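Local coordinates for imidazoleglycerol-phosphate dehydratase (Pyrococcus furiosus, PDB 5DNL), which dehydrates imidazoleglycerol phosphate to imidazole acetol phosphate, the sixth step of histidine biosynthesis, at residues G78-M84 and K153-A158. Residues are numbered along the deposited sequence; the frame is centred on the assembly and turned at random.
With 5DL ([(2S)-2-hydroxy-3-(1H-1,2,4-triazol-1-yl)propyl]phosphonic acid), chain F.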
loop_
_atom_site.group_PDB
_atom_site.type_symbol
_atom_site.label_atom_id
_atom_site.label_comp_id
_atom_site.label_asym_id
_atom_site.label_seq_id
_atom_site.Cartn_x
_atom_site.Cartn_y
_atom_site.Cartn_z
ATOM N N GLY A 78 6.862 1.235 -45.540
ATOM C CA GLY A 78 6.541 -0.159 -45.563
ATOM C C GLY A 78 6.399 -0.702 -44.159
ATOM O O GLY A 78 7.125 -0.287 -43.261
ATOM N N ASN A 79 5.424 -1.586 -43.974
ATOM C CA ASN A 79 5.173 -2.243 -42.692
ATOM C C ASN A 79 5.116 -3.741 -42.842
ATOM O O ASN A 79 4.839 -4.259 -43.928
ATOM C CB ASN A 79 3.856 -1.802 -42.078
ATOM C CG ASN A 79 3.762 -0.309 -41.860
ATOM O OD1 ASN A 79 4.641 0.304 -41.230
ATOM N ND2 ASN A 79 2.685 0.282 -42.340
ATOM N N ALA A 80 5.322 -4.444 -41.733
ATOM C CA ALA A 80 5.098 -5.880 -41.683
ATOM C C ALA A 80 4.666 -6.251 -40.278
ATOM O O ALA A 80 5.136 -5.659 -39.315
ATOM C CB ALA A 80 6.355 -6.632 -42.073
ATOM N N ILE A 81 3.765 -7.206 -40.150
ATOM C CA ILE A 81 3.470 -7.828 -38.862
ATOM C C ILE A 81 3.826 -9.282 -39.069
ATOM O O ILE A 81 3.217 -9.937 -39.921
ATOM C CB ILE A 81 2.022 -7.645 -38.415
ATOM C CG1 ILE A 81 1.765 -6.168 -38.116
ATOM C CG2 ILE A 81 1.756 -8.479 -37.174
ATOM C CD1 ILE A 81 0.320 -5.827 -37.774
ATOM N N MET A 82 4.809 -9.765 -38.320
ATOM C CA MET A 82 5.352 -11.098 -38.522
ATOM C C MET A 82 5.159 -11.969 -37.291
ATOM O O MET A 82 5.689 -11.627 -36.232
ATOM C CB MET A 82 6.841 -10.989 -38.832
ATOM C CG MET A 82 7.451 -12.252 -39.399
ATOM S SD MET A 82 6.899 -12.564 -41.092
ATOM C CE MET A 82 6.326 -10.916 -41.567
ATOM N N PRO A 83 4.414 -13.078 -37.427
ATOM C CA PRO A 83 4.343 -14.088 -36.396
ATOM C C PRO A 83 5.500 -15.061 -36.505
ATOM O O PRO A 83 6.012 -15.308 -37.606
ATOM C CB PRO A 83 3.012 -14.795 -36.663
ATOM C CG PRO A 83 2.748 -14.597 -38.105
ATOM C CD PRO A 83 3.490 -13.387 -38.552
ATOM N N MET A 84 5.933 -15.583 -35.366
ATOM C CA MET A 84 6.723 -16.801 -35.333
ATOM C C MET A 84 6.367 -17.529 -34.056
ATOM O O MET A 84 6.860 -17.170 -32.964
ATOM C CB MET A 84 8.224 -16.538 -35.420
ATOM C CG MET A 84 8.977 -17.867 -35.418
ATOM S SD MET A 84 10.732 -17.843 -35.805
ATOM C CE MET A 84 10.681 -17.007 -37.367
ATOM N N LYS A 153 12.659 -10.971 -40.339
ATOM C CA LYS A 153 11.708 -11.262 -41.431
ATOM C C LYS A 153 10.882 -10.014 -41.737
ATOM O O LYS A 153 10.654 -9.657 -42.902
ATOM C CB LYS A 153 10.763 -12.400 -41.051
ATOM C CG LYS A 153 11.366 -13.787 -40.936
ATOM C CD LYS A 153 10.262 -14.818 -40.763
ATOM C CE LYS A 153 10.774 -16.256 -40.762
ATOM N NZ LYS A 153 9.611 -17.186 -40.834
ATOM N N GLY A 154 10.425 -9.351 -40.675
ATOM C CA GLY A 154 9.640 -8.156 -40.798
ATOM C C GLY A 154 10.356 -6.996 -41.440
ATOM O O GLY A 154 9.762 -6.271 -42.224
ATOM N N LEU A 155 11.607 -6.777 -41.058
ATOM C CA LEU A 155 12.428 -5.773 -41.740
ATOM C C LEU A 155 12.519 -6.056 -43.232
ATOM O O LEU A 155 12.405 -5.137 -44.042
ATOM C CB LEU A 155 13.812 -5.696 -41.120
ATOM C CG LEU A 155 13.870 -4.938 -39.793
ATOM C CD1 LEU A 155 15.179 -5.253 -39.095
ATOM C CD2 LEU A 155 13.715 -3.445 -39.995
ATOM N N GLY A 156 12.733 -7.319 -43.588
ATOM C CA GLY A 156 12.802 -7.679 -45.006
ATOM C C GLY A 156 11.503 -7.372 -45.717
ATOM O O GLY A 156 11.517 -6.695 -46.764
ATOM N N MET A 157 10.383 -7.809 -45.148
ATOM C CA MET A 157 9.067 -7.563 -45.753
ATOM C C MET A 157 8.752 -6.073 -45.851
ATOM O O MET A 157 8.236 -5.620 -46.845
ATOM C CB MET A 157 7.956 -8.234 -44.952
ATOM C CG MET A 157 7.953 -9.735 -44.968
ATOM S SD MET A 157 7.331 -10.402 -46.520
ATOM C CE MET A 157 6.385 -9.006 -47.064
ATOM N N ALA A 158 9.047 -5.319 -44.802
ATOM C CA ALA A 158 8.738 -3.896 -44.784
ATOM C C ALA A 158 9.547 -3.137 -45.807
ATOM O O ALA A 158 9.014 -2.267 -46.523
ATOM C CB ALA A 158 8.943 -3.308 -43.389
HETATM N N1 5DL F . 13.604 -20.636 -35.995
HETATM C C3 5DL F . 11.528 -21.488 -35.844
HETATM N N2 5DL F . 12.403 -20.844 -36.626
HETATM C C8 5DL F . 12.488 -20.532 -40.445
HETATM C C7 5DL F . 12.949 -21.031 -39.075
HETATM C C6 5DL F . 12.091 -20.409 -37.983
HETATM C C5 5DL F . 13.407 -21.194 -34.795
HETATM O O10 5DL F . 10.454 -22.277 -40.515
HETATM P P9 5DL F . 10.757 -20.862 -40.878
HETATM O O11 5DL F . 10.626 -20.565 -42.353
HETATM O O12 5DL F . 9.862 -19.899 -40.111
HETATM O O13 5DL F . 14.325 -20.699 -38.837
HETATM N N4 5DL F . 12.169 -21.721 -34.659
HETATM O O HOH W 1 7.385 -17.186 -39.033
#
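Met84, whose CE rests on Lys153, holds its SD over one face of the inhibitor's triazole, 3.5 Å from N2 and displaced from the ring centre toward that atom. With CG anti to the backbone N (chi1 -178°), the Met84 chain runs off the strand toward the inhibitor, then bends at chi3 and turns its methyl back across the lysine; CE of Met84 lies 3.5 Å from CE of Lys153, a tight carbon contact. Beyond CG the lysine is fully extended, so that NZ donates a hydrogen bond to phosphonate O12 at 2.8 Å. A water bridges the same NZ (2.9 Å) to Pro83 O. Replacing Lys153 by alanine is likely to leave phosphonate O12 without this charged donor and the water without its link to the helix. Arg76, Arg98, Ser171 and Lys173 of a second subunit also hydrogen-bond the inhibitor, so its site spans a subunit interface.

In the IGPD fold, helices are sandwiched between two four-stranded sheets; here strand 77-84, outermost in its sheet within the chain, runs over helix 144-162, with segment axes 6.5 Å apart at 146°. Met82 crosses Lys153 at about a right angle, its CG 3.7 Å from Lys153 CB, and its CE reaches Met157 CG. The close approach is consistent with small strand residues: Ala80 CB meets Gly154 O at 3.4 Å, and at Gly78 any CB would run into Ala158 O. Instead, the Gly78 CA-H points at Ala158 O, with a CA to O separation of 3.4 Å and 159° at the hydrogen.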